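Local structure of UspA1 (Moraxella catarrhalis, 3PR7) at residues Asn38-Arg43 with Asn53-Glu58; Tyr59-Ser64 with Tyr74-Gly79; Asn15-Gly20 with Leu30-Gly35; Asn87-Ile92 with Gly102-Ile107; Tyr112-Ile117 with Tyr127-Gly132. The protein probably serves as a trimeric surface adhesin through which Moraxella catarrhalis attaches to host fibronectin and the receptor CEACAM1, responding to mechanical force. All coordinates share one frame; numbering follows the deposited sequence.

Contact 1 (Asn38-Arg43 with Asn53-Glu58); sequences NKTKGR and NEATNE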
# COMPACT_ATOMS: atom_id res chain seq x y z
N ASN A 38 20.00 -18.64 32.02
CA ASN A 38 20.26 -18.53 30.59
C ASN A 38 21.14 -19.67 30.08
O ASN A 38 22.15 -20.01 30.69
CB ASN A 38 20.89 -17.17 30.29
CG ASN A 38 20.01 -16.01 30.71
OD1 ASN A 38 18.84 -15.94 30.36
ND2 ASN A 38 20.58 -15.08 31.47
N LYS A 39 20.74 -20.26 28.95
CA LYS A 39 21.49 -21.34 28.32
C LYS A 39 22.13 -20.87 27.02
O LYS A 39 21.50 -20.15 26.24
CB LYS A 39 20.59 -22.54 28.01
CG LYS A 39 20.05 -23.31 29.20
CD LYS A 39 19.38 -24.60 28.72
CE LYS A 39 18.18 -24.99 29.58
NZ LYS A 39 18.58 -25.52 30.91
N THR A 40 23.37 -21.29 26.79
CA THR A 40 24.02 -21.10 25.49
C THR A 40 24.62 -22.41 25.00
O THR A 40 25.17 -23.19 25.78
CB THR A 40 25.12 -20.02 25.53
OG1 THR A 40 25.96 -20.24 26.67
CG2 THR A 40 24.52 -18.63 25.61
N LYS A 41 24.50 -22.64 23.69
CA LYS A 41 25.08 -23.81 23.03
C LYS A 41 25.68 -23.37 21.70
O LYS A 41 25.44 -22.26 21.24
CB LYS A 41 24.01 -24.88 22.79
CG LYS A 41 23.62 -25.68 24.02
CD LYS A 41 22.40 -26.55 23.73
CE LYS A 41 22.20 -27.59 24.82
NZ LYS A 41 21.02 -28.46 24.53
N GLY A 42 26.46 -24.26 21.09
CA GLY A 42 27.06 -23.99 19.78
C GLY A 42 28.35 -23.21 19.87
O GLY A 42 29.17 -23.44 20.76
N ARG A 43 28.53 -22.28 18.94
CA ARG A 43 29.73 -21.45 18.89
C ARG A 43 29.40 -19.98 18.65
O ARG A 43 28.57 -19.66 17.80
CB ARG A 43 30.71 -21.96 17.81
CG ARG A 43 31.49 -23.20 18.22
CD ARG A 43 32.87 -23.25 17.56
NE ARG A 43 32.86 -23.96 16.28
CZ ARG A 43 32.81 -23.39 15.08
NH1 ARG A 43 32.76 -22.07 14.97
NH2 ARG A 43 32.81 -24.14 13.99
N ASN A 53 16.73 -17.20 28.90
CA ASN A 53 16.99 -17.06 27.48
C ASN A 53 17.85 -18.20 26.96
O ASN A 53 18.80 -18.62 27.62
CB ASN A 53 17.62 -15.69 27.19
CG ASN A 53 16.69 -14.53 27.52
OD1 ASN A 53 15.52 -14.52 27.14
ND2 ASN A 53 17.22 -13.54 28.23
N GLU A 54 17.50 -18.73 25.79
CA GLU A 54 18.25 -19.81 25.14
C GLU A 54 18.82 -19.34 23.81
O GLU A 54 18.08 -19.08 22.87
CB GLU A 54 17.38 -21.04 24.90
CG GLU A 54 17.27 -22.01 26.06
CD GLU A 54 16.65 -23.34 25.65
OE1 GLU A 54 15.54 -23.34 25.08
OE2 GLU A 54 17.28 -24.39 25.90
N ALA A 55 20.14 -19.24 23.73
CA ALA A 55 20.81 -18.95 22.47
C ALA A 55 21.69 -20.13 22.07
O ALA A 55 22.78 -20.31 22.61
CB ALA A 55 21.62 -17.67 22.57
N THR A 56 21.19 -20.94 21.14
CA THR A 56 21.94 -22.10 20.65
C THR A 56 22.41 -21.83 19.23
O THR A 56 22.22 -20.74 18.70
CB THR A 56 21.10 -23.41 20.71
OG1 THR A 56 20.17 -23.46 19.62
CG2 THR A 56 20.34 -23.52 22.04
N ASN A 57 23.04 -22.84 18.62
CA ASN A 57 23.55 -22.75 17.25
C ASN A 57 24.75 -21.82 17.14
O ASN A 57 25.31 -21.38 18.15
CB ASN A 57 22.44 -22.33 16.28
CG ASN A 57 22.38 -23.21 15.06
OD1 ASN A 57 22.70 -22.78 13.95
ND2 ASN A 57 21.98 -24.47 15.26
N GLU A 58 25.16 -21.51 15.91
CA GLU A 58 26.32 -20.65 15.68
C GLU A 58 25.92 -19.20 15.40
O GLU A 58 25.03 -18.94 14.59
CB GLU A 58 27.18 -21.21 14.55
CG GLU A 58 27.86 -22.54 14.88
CD GLU A 58 28.76 -23.05 13.76
OE1 GLU A 58 28.71 -22.50 12.64
OE2 GLU A 58 29.51 -24.02 14.01

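Contact 2 (Tyr59-Ser64 with Tyr74-Gly79); sequences YSTIGS and YSTIGG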
# COMPACT_ATOMS: atom_id res chain seq x y z
N TYR A 59 26.59 -18.29 16.10
CA TYR A 59 26.45 -16.83 15.92
C TYR A 59 25.05 -16.26 16.22
O TYR A 59 24.67 -15.24 15.64
CB TYR A 59 26.90 -16.38 14.53
CG TYR A 59 28.15 -17.03 13.99
CD1 TYR A 59 28.07 -18.02 13.01
CD2 TYR A 59 29.41 -16.64 14.43
CE1 TYR A 59 29.22 -18.61 12.49
CE2 TYR A 59 30.57 -17.23 13.92
CZ TYR A 59 30.46 -18.22 12.95
OH TYR A 59 31.59 -18.81 12.44
N SER A 60 24.29 -16.90 17.10
CA SER A 60 22.98 -16.38 17.50
C SER A 60 23.11 -15.29 18.56
O SER A 60 24.16 -15.17 19.20
CB SER A 60 22.05 -17.50 17.96
OG SER A 60 22.56 -18.14 19.12
N THR A 61 22.05 -14.52 18.75
CA THR A 61 22.07 -13.32 19.59
C THR A 61 20.75 -13.12 20.34
O THR A 61 19.68 -13.12 19.72
CB THR A 61 22.32 -12.05 18.74
OG1 THR A 61 23.45 -12.25 17.88
CG2 THR A 61 22.55 -10.82 19.63
N ILE A 62 20.83 -12.94 21.65
CA ILE A 62 19.70 -12.44 22.43
C ILE A 62 20.16 -11.23 23.24
O ILE A 62 21.05 -11.34 24.07
CB ILE A 62 19.08 -13.52 23.36
CG1 ILE A 62 18.42 -14.62 22.52
CG2 ILE A 62 18.04 -12.89 24.29
CD1 ILE A 62 17.91 -15.80 23.33
N GLY A 63 19.54 -10.08 22.97
CA GLY A 63 19.84 -8.84 23.69
C GLY A 63 19.60 -8.96 25.18
O GLY A 63 20.49 -8.68 25.98
N SER A 64 18.38 -9.38 25.54
CA SER A 64 17.98 -9.60 26.93
C SER A 64 16.51 -10.01 27.00
O SER A 64 16.03 -10.75 26.14
CB SER A 64 18.26 -8.36 27.80
OG SER A 64 17.69 -8.47 29.09
N TYR A 74 22.84 -17.59 13.03
CA TYR A 74 22.78 -16.13 12.89
C TYR A 74 21.43 -15.52 13.29
O TYR A 74 21.03 -14.48 12.75
CB TYR A 74 23.14 -15.69 11.47
CG TYR A 74 24.60 -15.83 11.10
CD1 TYR A 74 25.54 -14.92 11.58
CD2 TYR A 74 25.03 -16.84 10.25
CE1 TYR A 74 26.88 -15.03 11.23
CE2 TYR A 74 26.37 -16.96 9.89
CZ TYR A 74 27.29 -16.06 10.38
OH TYR A 74 28.61 -16.17 10.04
N SER A 75 20.73 -16.16 14.22
CA SER A 75 19.47 -15.64 14.74
C SER A 75 19.69 -14.40 15.59
O SER A 75 20.79 -14.18 16.11
CB SER A 75 18.78 -16.69 15.61
OG SER A 75 18.61 -17.89 14.89
N THR A 76 18.65 -13.59 15.71
CA THR A 76 18.69 -12.40 16.54
C THR A 76 17.34 -12.14 17.19
O THR A 76 16.31 -12.07 16.51
CB THR A 76 19.08 -11.15 15.73
OG1 THR A 76 20.21 -11.44 14.89
CG2 THR A 76 19.42 -9.99 16.66
N ILE A 77 17.35 -12.02 18.51
CA ILE A 77 16.22 -11.47 19.25
C ILE A 77 16.73 -10.28 20.04
O ILE A 77 17.59 -10.42 20.91
CB ILE A 77 15.56 -12.51 20.18
CG1 ILE A 77 15.05 -13.71 19.37
CG2 ILE A 77 14.42 -11.86 20.98
CD1 ILE A 77 14.54 -14.88 20.20
N GLY A 78 16.20 -9.10 19.73
CA GLY A 78 16.63 -7.86 20.39
C GLY A 78 16.30 -7.81 21.87
O GLY A 78 17.10 -7.32 22.67
N GLY A 79 15.13 -8.33 22.22
CA GLY A 79 14.66 -8.35 23.61
C GLY A 79 13.20 -8.78 23.69
O GLY A 79 12.73 -9.56 22.86

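Contact 3 (Asn15-Gly20 with Leu30-Gly35); sequences NKISGG and LTIGGG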
# COMPACT_ATOMS: atom_id res chain seq x y z
N ASN A 15 34.71 -19.53 26.91
CA ASN A 15 33.43 -18.89 27.19
C ASN A 15 33.54 -17.83 28.29
O ASN A 15 34.33 -17.98 29.22
CB ASN A 15 32.38 -19.93 27.59
CG ASN A 15 32.29 -21.09 26.62
OD1 ASN A 15 32.59 -20.96 25.43
ND2 ASN A 15 31.85 -22.24 27.11
N LYS A 16 32.73 -16.78 28.17
CA LYS A 16 32.61 -15.77 29.22
C LYS A 16 31.20 -15.71 29.79
O LYS A 16 30.40 -14.86 29.40
CB LYS A 16 33.02 -14.38 28.71
CG LYS A 16 34.46 -13.98 29.02
CD LYS A 16 34.80 -14.11 30.50
CE LYS A 16 36.19 -13.58 30.79
NZ LYS A 16 36.73 -14.11 32.07
N ILE A 17 30.90 -16.62 30.71
CA ILE A 17 29.60 -16.62 31.38
C ILE A 17 29.73 -16.10 32.81
O ILE A 17 30.62 -16.51 33.56
CB ILE A 17 28.91 -18.01 31.34
CG1 ILE A 17 29.68 -19.06 32.15
CG2 ILE A 17 28.73 -18.47 29.89
CD1 ILE A 17 28.82 -20.19 32.70
N SER A 18 28.84 -15.18 33.17
CA SER A 18 28.85 -14.57 34.49
C SER A 18 27.44 -14.16 34.89
O SER A 18 26.55 -14.07 34.05
CB SER A 18 29.78 -13.35 34.50
OG SER A 18 29.43 -12.43 33.48
N GLY A 19 27.23 -13.92 36.19
CA GLY A 19 25.97 -13.37 36.68
C GLY A 19 25.19 -14.24 37.65
O GLY A 19 24.97 -13.85 38.80
N GLY A 20 24.75 -15.40 37.17
CA GLY A 20 23.89 -16.27 37.96
C GLY A 20 24.44 -17.66 38.14
O GLY A 20 25.30 -18.11 37.38
N LEU A 30 31.13 -18.79 23.85
CA LEU A 30 29.79 -18.34 24.24
C LEU A 30 29.92 -17.25 25.28
O LEU A 30 30.92 -17.18 25.99
CB LEU A 30 28.97 -19.51 24.80
CG LEU A 30 28.89 -20.79 23.95
CD1 LEU A 30 28.27 -21.95 24.71
CD2 LEU A 30 28.25 -20.59 22.57
N THR A 31 28.91 -16.38 25.36
CA THR A 31 28.89 -15.32 26.37
C THR A 31 27.50 -15.09 26.96
O THR A 31 26.51 -15.01 26.24
CB THR A 31 29.44 -13.97 25.84
OG1 THR A 31 28.97 -13.75 24.50
CG2 THR A 31 30.94 -13.99 25.82
N ILE A 32 27.46 -15.00 28.28
CA ILE A 32 26.26 -14.58 29.00
C ILE A 32 26.64 -13.39 29.89
O ILE A 32 27.47 -13.53 30.79
CB ILE A 32 25.63 -15.73 29.82
CG1 ILE A 32 25.33 -16.93 28.92
CG2 ILE A 32 24.36 -15.24 30.53
CD1 ILE A 32 24.77 -18.15 29.63
N GLY A 33 26.05 -12.23 29.60
CA GLY A 33 26.39 -10.99 30.30
C GLY A 33 25.95 -10.95 31.75
O GLY A 33 26.56 -10.25 32.57
N GLY A 34 24.89 -11.68 32.08
CA GLY A 34 24.38 -11.73 33.44
C GLY A 34 22.99 -12.34 33.53
O GLY A 34 22.63 -13.21 32.75
N GLY A 35 22.21 -11.86 34.50
CA GLY A 35 20.90 -12.43 34.78
C GLY A 35 21.03 -13.84 35.32
O GLY A 35 22.02 -14.17 35.97

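Contact 4 (Asn87-Ile92 with Gly102-Ile107); sequences NQYSTI and GRYSTI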
# COMPACT_ATOMS: atom_id res chain seq x y z
N ASN A 87 15.83 -20.92 12.57
CA ASN A 87 16.21 -20.89 11.16
C ASN A 87 17.17 -19.74 10.85
O ASN A 87 17.23 -18.75 11.59
CB ASN A 87 14.96 -20.80 10.27
CG ASN A 87 15.11 -21.56 8.97
OD1 ASN A 87 16.21 -21.96 8.58
ND2 ASN A 87 13.99 -21.77 8.29
N GLN A 88 17.89 -19.88 9.74
CA GLN A 88 18.98 -18.98 9.38
C GLN A 88 18.58 -17.52 9.23
O GLN A 88 17.59 -17.20 8.57
CB GLN A 88 19.65 -19.45 8.09
CG GLN A 88 20.41 -20.76 8.23
CD GLN A 88 20.93 -21.28 6.91
OE1 GLN A 88 20.47 -20.88 5.84
NE2 GLN A 88 21.90 -22.18 6.97
N TYR A 89 19.37 -16.65 9.85
CA TYR A 89 19.26 -15.20 9.70
C TYR A 89 17.90 -14.62 10.10
O TYR A 89 17.48 -13.58 9.58
CB TYR A 89 19.64 -14.78 8.27
CG TYR A 89 21.07 -15.12 7.89
CD1 TYR A 89 22.14 -14.36 8.37
CD2 TYR A 89 21.35 -16.19 7.04
CE1 TYR A 89 23.45 -14.66 8.02
CE2 TYR A 89 22.66 -16.51 6.69
CZ TYR A 89 23.71 -15.74 7.18
OH TYR A 89 25.01 -16.04 6.83
N SER A 90 17.22 -15.29 11.02
CA SER A 90 15.97 -14.80 11.60
C SER A 90 16.23 -13.56 12.42
O SER A 90 17.32 -13.40 12.98
CB SER A 90 15.36 -15.85 12.51
OG SER A 90 15.04 -17.02 11.79
N THR A 91 15.24 -12.68 12.49
CA THR A 91 15.34 -11.50 13.33
C THR A 91 14.01 -11.19 13.99
O THR A 91 12.97 -11.12 13.32
CB THR A 91 15.78 -10.26 12.52
OG1 THR A 91 16.94 -10.57 11.73
CG2 THR A 91 16.11 -9.10 13.44
N ILE A 92 14.04 -11.05 15.31
CA ILE A 92 12.92 -10.48 16.04
C ILE A 92 13.44 -9.27 16.81
O ILE A 92 14.30 -9.40 17.68
CB ILE A 92 12.27 -11.50 17.00
CG1 ILE A 92 11.70 -12.68 16.21
CG2 ILE A 92 11.18 -10.82 17.85
CD1 ILE A 92 11.24 -13.86 17.06
N GLY A 102 11.23 -18.68 9.43
CA GLY A 102 11.64 -18.76 8.04
C GLY A 102 13.07 -18.29 7.89
O GLY A 102 13.59 -17.59 8.75
N ARG A 103 13.72 -18.69 6.80
CA ARG A 103 15.03 -18.16 6.47
C ARG A 103 14.93 -16.68 6.15
O ARG A 103 14.06 -16.26 5.39
CB ARG A 103 15.60 -18.87 5.25
CG ARG A 103 16.38 -20.10 5.53
CD ARG A 103 17.00 -20.50 4.23
NE ARG A 103 16.62 -21.84 3.89
CZ ARG A 103 15.66 -22.23 3.05
NH1 ARG A 103 15.49 -23.53 2.92
NH2 ARG A 103 14.90 -21.40 2.35
N TYR A 104 15.84 -15.90 6.72
CA TYR A 104 15.88 -14.45 6.53
C TYR A 104 14.55 -13.77 6.90
O TYR A 104 14.25 -12.68 6.41
CB TYR A 104 16.25 -14.07 5.08
CG TYR A 104 17.36 -14.89 4.46
CD1 TYR A 104 18.70 -14.55 4.64
CD2 TYR A 104 17.07 -16.00 3.66
CE1 TYR A 104 19.72 -15.29 4.06
CE2 TYR A 104 18.09 -16.75 3.08
CZ TYR A 104 19.41 -16.39 3.28
OH TYR A 104 20.41 -17.13 2.71
N SER A 105 13.76 -14.42 7.75
CA SER A 105 12.48 -13.86 8.17
C SER A 105 12.68 -12.77 9.22
O SER A 105 13.69 -12.76 9.92
CB SER A 105 11.52 -14.94 8.67
OG SER A 105 12.06 -15.62 9.79
N THR A 106 11.72 -11.86 9.30
CA THR A 106 11.85 -10.67 10.14
C THR A 106 10.55 -10.34 10.84
O THR A 106 9.48 -10.32 10.22
CB THR A 106 12.27 -9.45 9.30
OG1 THR A 106 13.35 -9.80 8.43
CG2 THR A 106 12.69 -8.29 10.19
N ILE A 107 10.63 -10.07 12.14
CA ILE A 107 9.53 -9.47 12.87
C ILE A 107 10.06 -8.26 13.63
O ILE A 107 10.87 -8.40 14.55
CB ILE A 107 8.84 -10.45 13.83
CG1 ILE A 107 8.28 -11.65 13.07
CG2 ILE A 107 7.73 -9.73 14.61
CD1 ILE A 107 7.77 -12.78 13.95

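Contact 5 (Tyr112-Ile117 with Tyr127-Gly132); sequences YNEATI and YNQAKG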
# COMPACT_ATOMS: atom_id res chain seq x y z
N TYR A 112 2.51 -11.66 19.20
CA TYR A 112 1.93 -12.87 18.60
C TYR A 112 1.97 -12.86 17.08
O TYR A 112 1.03 -13.29 16.41
CB TYR A 112 0.51 -13.10 19.12
CG TYR A 112 0.43 -13.22 20.62
CD1 TYR A 112 0.26 -12.09 21.42
CD2 TYR A 112 0.55 -14.46 21.24
CE1 TYR A 112 0.21 -12.19 22.81
CE2 TYR A 112 0.49 -14.57 22.62
CZ TYR A 112 0.33 -13.44 23.40
OH TYR A 112 0.27 -13.55 24.78
N ASN A 113 3.09 -12.38 16.53
CA ASN A 113 3.29 -12.34 15.09
C ASN A 113 4.09 -13.55 14.61
O ASN A 113 4.89 -14.11 15.35
CB ASN A 113 3.97 -11.04 14.70
CG ASN A 113 3.11 -9.81 15.01
OD1 ASN A 113 1.90 -9.80 14.76
ND2 ASN A 113 3.74 -8.77 15.55
N GLU A 114 3.86 -13.94 13.35
CA GLU A 114 4.55 -15.10 12.77
C GLU A 114 5.08 -14.80 11.38
O GLU A 114 4.33 -14.42 10.49
CB GLU A 114 3.60 -16.30 12.69
CG GLU A 114 3.24 -16.93 14.02
CD GLU A 114 2.06 -17.90 13.92
OE1 GLU A 114 1.42 -17.97 12.84
OE2 GLU A 114 1.77 -18.60 14.92
N ALA A 115 6.39 -14.97 11.21
CA ALA A 115 7.03 -14.94 9.89
C ALA A 115 7.66 -16.30 9.65
O ALA A 115 8.69 -16.63 10.25
CB ALA A 115 8.06 -13.82 9.82
N THR A 116 7.05 -17.10 8.79
CA THR A 116 7.33 -18.54 8.76
C THR A 116 8.08 -19.08 7.54
O THR A 116 8.59 -20.20 7.59
CB THR A 116 6.04 -19.36 8.96
OG1 THR A 116 5.13 -19.09 7.89
CG2 THR A 116 5.38 -19.01 10.29
N ILE A 117 8.16 -18.31 6.46
CA ILE A 117 8.89 -18.77 5.26
C ILE A 117 10.00 -17.80 4.85
O ILE A 117 10.11 -16.71 5.39
CB ILE A 117 7.94 -19.10 4.06
CG1 ILE A 117 6.92 -20.17 4.46
CG2 ILE A 117 8.73 -19.58 2.84
CD1 ILE A 117 6.39 -21.01 3.30
N TYR A 127 -0.92 -10.27 16.08
CA TYR A 127 -1.52 -11.46 15.45
C TYR A 127 -1.43 -11.47 13.93
O TYR A 127 -2.34 -11.94 13.24
CB TYR A 127 -2.97 -11.65 15.93
CG TYR A 127 -3.08 -11.85 17.42
CD1 TYR A 127 -2.92 -13.12 17.99
CD2 TYR A 127 -3.33 -10.77 18.27
CE1 TYR A 127 -3.02 -13.30 19.36
CE2 TYR A 127 -3.42 -10.95 19.64
CZ TYR A 127 -3.27 -12.21 20.17
OH TYR A 127 -3.37 -12.35 21.53
N ASN A 128 -0.32 -10.95 13.42
CA ASN A 128 -0.08 -10.92 11.99
C ASN A 128 0.72 -12.15 11.55
O ASN A 128 1.57 -12.64 12.30
CB ASN A 128 0.63 -9.63 11.60
CG ASN A 128 -0.24 -8.41 11.80
OD1 ASN A 128 -1.41 -8.39 11.40
ND2 ASN A 128 0.31 -7.37 12.44
N GLN A 129 0.42 -12.64 10.36
CA GLN A 129 1.07 -13.83 9.83
C GLN A 129 1.56 -13.63 8.40
O GLN A 129 0.76 -13.44 7.48
CB GLN A 129 0.13 -15.03 9.88
CG GLN A 129 -0.34 -15.43 11.27
CD GLN A 129 -1.44 -16.47 11.23
OE1 GLN A 129 -2.56 -16.20 10.77
NE2 GLN A 129 -1.14 -17.67 11.71
N ALA A 130 2.88 -13.65 8.23
CA ALA A 130 3.48 -13.69 6.91
C ALA A 130 3.93 -15.13 6.65
O ALA A 130 4.99 -15.56 7.13
CB ALA A 130 4.65 -12.71 6.81
N LYS A 131 3.10 -15.86 5.92
CA LYS A 131 3.28 -17.29 5.70
C LYS A 131 3.69 -17.63 4.27
O LYS A 131 4.02 -18.78 3.97
CB LYS A 131 1.99 -18.05 6.02
CG LYS A 131 1.70 -18.29 7.48
CD LYS A 131 0.50 -19.23 7.58
CE LYS A 131 -0.12 -19.27 8.97
NZ LYS A 131 0.71 -20.03 9.95
N GLY A 132 3.63 -16.64 3.38
CA GLY A 132 4.04 -16.84 1.99
C GLY A 132 5.50 -16.51 1.79
O GLY A 132 6.08 -15.75 2.56

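Contact 1 (Asn38-Arg43 with Asn53-Glu58)
The side chains of N38 and N53 run alongside each other in the same direction, amide planes 3° apart, as successive members of an asparagine stack just ahead of strands 39-41 and 54-55. From CB outward, N38 first passes N53 O at 3.7 Å; CG lies beside the backbone N (chi1 -59°), which swings the amide toward the following coil. There N38 OD1 accepts N53 N at 2.9 Å, with the donor in the carbonyl plane. N38 ND2 reaches G50 O in a weak bond. N53 repeats the role with N68 N, and N23 OD1 does it for N38 N. The register continues through K39 N to N53 O (2.9 Å), A55 N to K39 O and K41 N to A55 O. T40 and A55 are small enough for the inner face, where both meet I47. K39 and E54 share the outer face, with K39 CD 3.5 Å from E54 OE2. At the far end R43 NH2 and E58 OE2 form a salt bridge of 3.3 Å, but the oxygen lies over a guanidinium face, so the attraction uses no guanidinium hydrogen. Directional bonding is therefore left to the asparagines and the backbone, while the charges at the surface probably add a weaker attraction between successive coils.

Contact 2 (Tyr59-Ser64 with Tyr74-Gly79)
Y59 and Y74 form an offset stack, centroids 4.6 Å apart and planes at 14°, just before strands 61-62 and 76-77. The overlap is slipped: Y74 OH sits over the rim of one Y59 face, while Y59 CD1 comes 3.4 Å from Y74 CZ. Y59 CB adds a CH-pi contact over the face of the Y74 ring. Both tyrosines have CG beside the backbone N (chi1 -41° and -72°), which sends the two rings out in the same direction. The bonding tightens along the strands: T61 N to S75 O is bent and weak, but I77 N to T61 O, at 2.8 Å, and G63 N to I77 O, at 2.9 Å, are nearly straight. In this register T61 lies beside T76 on one face and I62 beside I77 on the other, with I62 CG1 4.3 Å from I77 CB. Beyond the strands the contact loosens. The partly exposed G63 and G78 meet by bare backbone, G63 CA lying 3.3 Å from G78 O, where a side chain would have no place, and S64 N stands 3.8 Å from G78 O. S64 itself is buried against the third subunit, its OG bonded to T46 OG1 of that chain. The isoleucines face inward, I62 onto A70 of strand 69-70 and I77 onto A85 of strand 84-85, whereas T61 and T76 pack on S64 and G80 of the second subunit.

Contact 3 (Asn15-Gly20 with Leu30-Gly35)
K16 and I17 pair in parallel register with T31 and I32, CA atoms 4.7 and 4.6 Å apart, where two successive coils of the parallel beta-roll run with directions 13° apart. The backbone ladder goes K16 N to L30 O, I32 N to K16 O and S18 N to I32 O. N15 prolongs it with its side chain: with CG beside the backbone N (chi1 -51°), its OD1 accepts L30 N at 3.1 Å. The bond is nearly straight at hydrogen, but its donor stands 48° out of the amide plane, off the lone pair. N15 ND2 turns to G27 O. On the face carrying I17 and I32, I17 CG2 touches I32 CG1 at 3.9 Å; I17 runs alongside I32, but its far end diverges and is exposed, whereas I32 is buried. On the other face T31 CG2 meets K16 CB at 3.6 Å, and the lysine then bends away at chi2, carrying its charge off the sheet. Past the strands, G19 and G34 come within 4.0 Å, CA to CA, an approach that suits residues lacking side chains. Strand 16-17 is the outermost strand of its sheet within this chain. Behind it L30 packs on A25 of strand 24-26 and T40 of strand 39-41, and I32 on T40; T31 OG1 bonds T46 OG1 of the following coil, and K16 packs on G19 of the second subunit.

Contact 4 (Asn87-Ile92 with Gly102-Ile107)
N87 lays its amide across the chain at R103, with OD1 3.6 Å from R103 CG and the amide and guanidinium planes 64° apart. Its two ends serve different tasks: OD1 accepts Q88 N within the same turn, and ND2 bonds K101 O. Q88 is the second residue of a type II turn from N87 to S90, stacked on the matching turn from G102 to S105. Its carbonyl takes Y104 N at 2.9 Å in an almost straight bond, locking one turn onto the other. Its extended side chain runs beside R103, bringing OE1 within 3.8 Å of R103 CD, near the guanidinium plane. Y89 follows as third residue of the turn, a place that needs its positive phi (60°). Its ring is nearly parallel to that of Y104 but slid aside, with centroids 5.4 Å apart. Y89 CD2 and Y104 CE1 nonetheless touch at 3.5 Å, and Y74 stacks on Y89 from the preceding coil. This repetition, here every fifteen residues, builds a parallel beta-roll, as in the heads of YadA-like trimeric adhesins. S90, small enough for this buried corner, turns OG to T86 O; the corresponding S105 OG, set by chi1 61° back over its own turn, bonds G102 O at 2.7 Å. With T91 the strand begins: its N reaches S105 O, and its O receives I107 N at 2.8 Å. The threonine face looks to the second subunit, where T91 packs on G95 and T106 on G110. I92 points the other way, into the roll, where it meets A100 and lies with CG1 4.3 Å from I107 CB.

Contact 5 (Tyr112-Ile117 with Tyr127-Gly132)
Y112 and Y127 lead into strands 114-115 and 129-130 of successive coils of the beta-roll, which run in parallel register on its outer side, with no other subunit touching them. Of the aromatic contacts, the more direct is CH-pi: Y112 CB sits over the face of the Y127 ring, 3.9 Å from its centroid. The rings themselves are nearly parallel (3°) but slid apart and barely overlap, with Y127 OH over the rim of one Y112 face. N113 OD1 accepts N128 N at 2.8 Å, in the carbonyl plane, because CG lies beside the backbone N (chi1 -64°) and brings the amide toward the next coil. N113 ND2 is taken by G125 O, while N128 OD1 hands the pattern on to N143 N, so a buried asparagine finds partners for both ends of its amide. E114 N to N128 O, A130 N to E114 O and T116 N to A130 O are the backbone hydrogen bonds, the last 3.1 Å long. A115 and A130 are compact enough for the interior, meeting I107 and V122 respectively. Polar and charged groups gather on the opposite face of the strands. K131 NZ makes a long salt bridge of 3.6 Å with E114 OE1, probably a loose attraction at best. The same oxygen is gripped more firmly by Q129 NE2, which approaches at 2.8 Å on the syn side, 31° out of the carboxylate plane.

All five contacts join one coil to the next, each pairing residues fifteen apart. Contacts 2, 3 and 4 lie on the strands that touch the second subunit, and contacts 2 and 3 also reach the third; contacts 1 and 5 lie on the outer strands, clear of other chains. Contact 1 runs into contact 2 through R43 O to Y59 N, 2.9 Å apart and probably hydrogen-bonded, their centres 10 Å apart. Contacts 2 and 4 adjoin on the same sheet, T76 O lying 2.8 Å from I92 N. Contact 3 meets contact 1 by I32 and L30, just as I107 of contact 4 packs on N113 of contact 5. The centres of contacts 3 and 5 are about 32 Å apart.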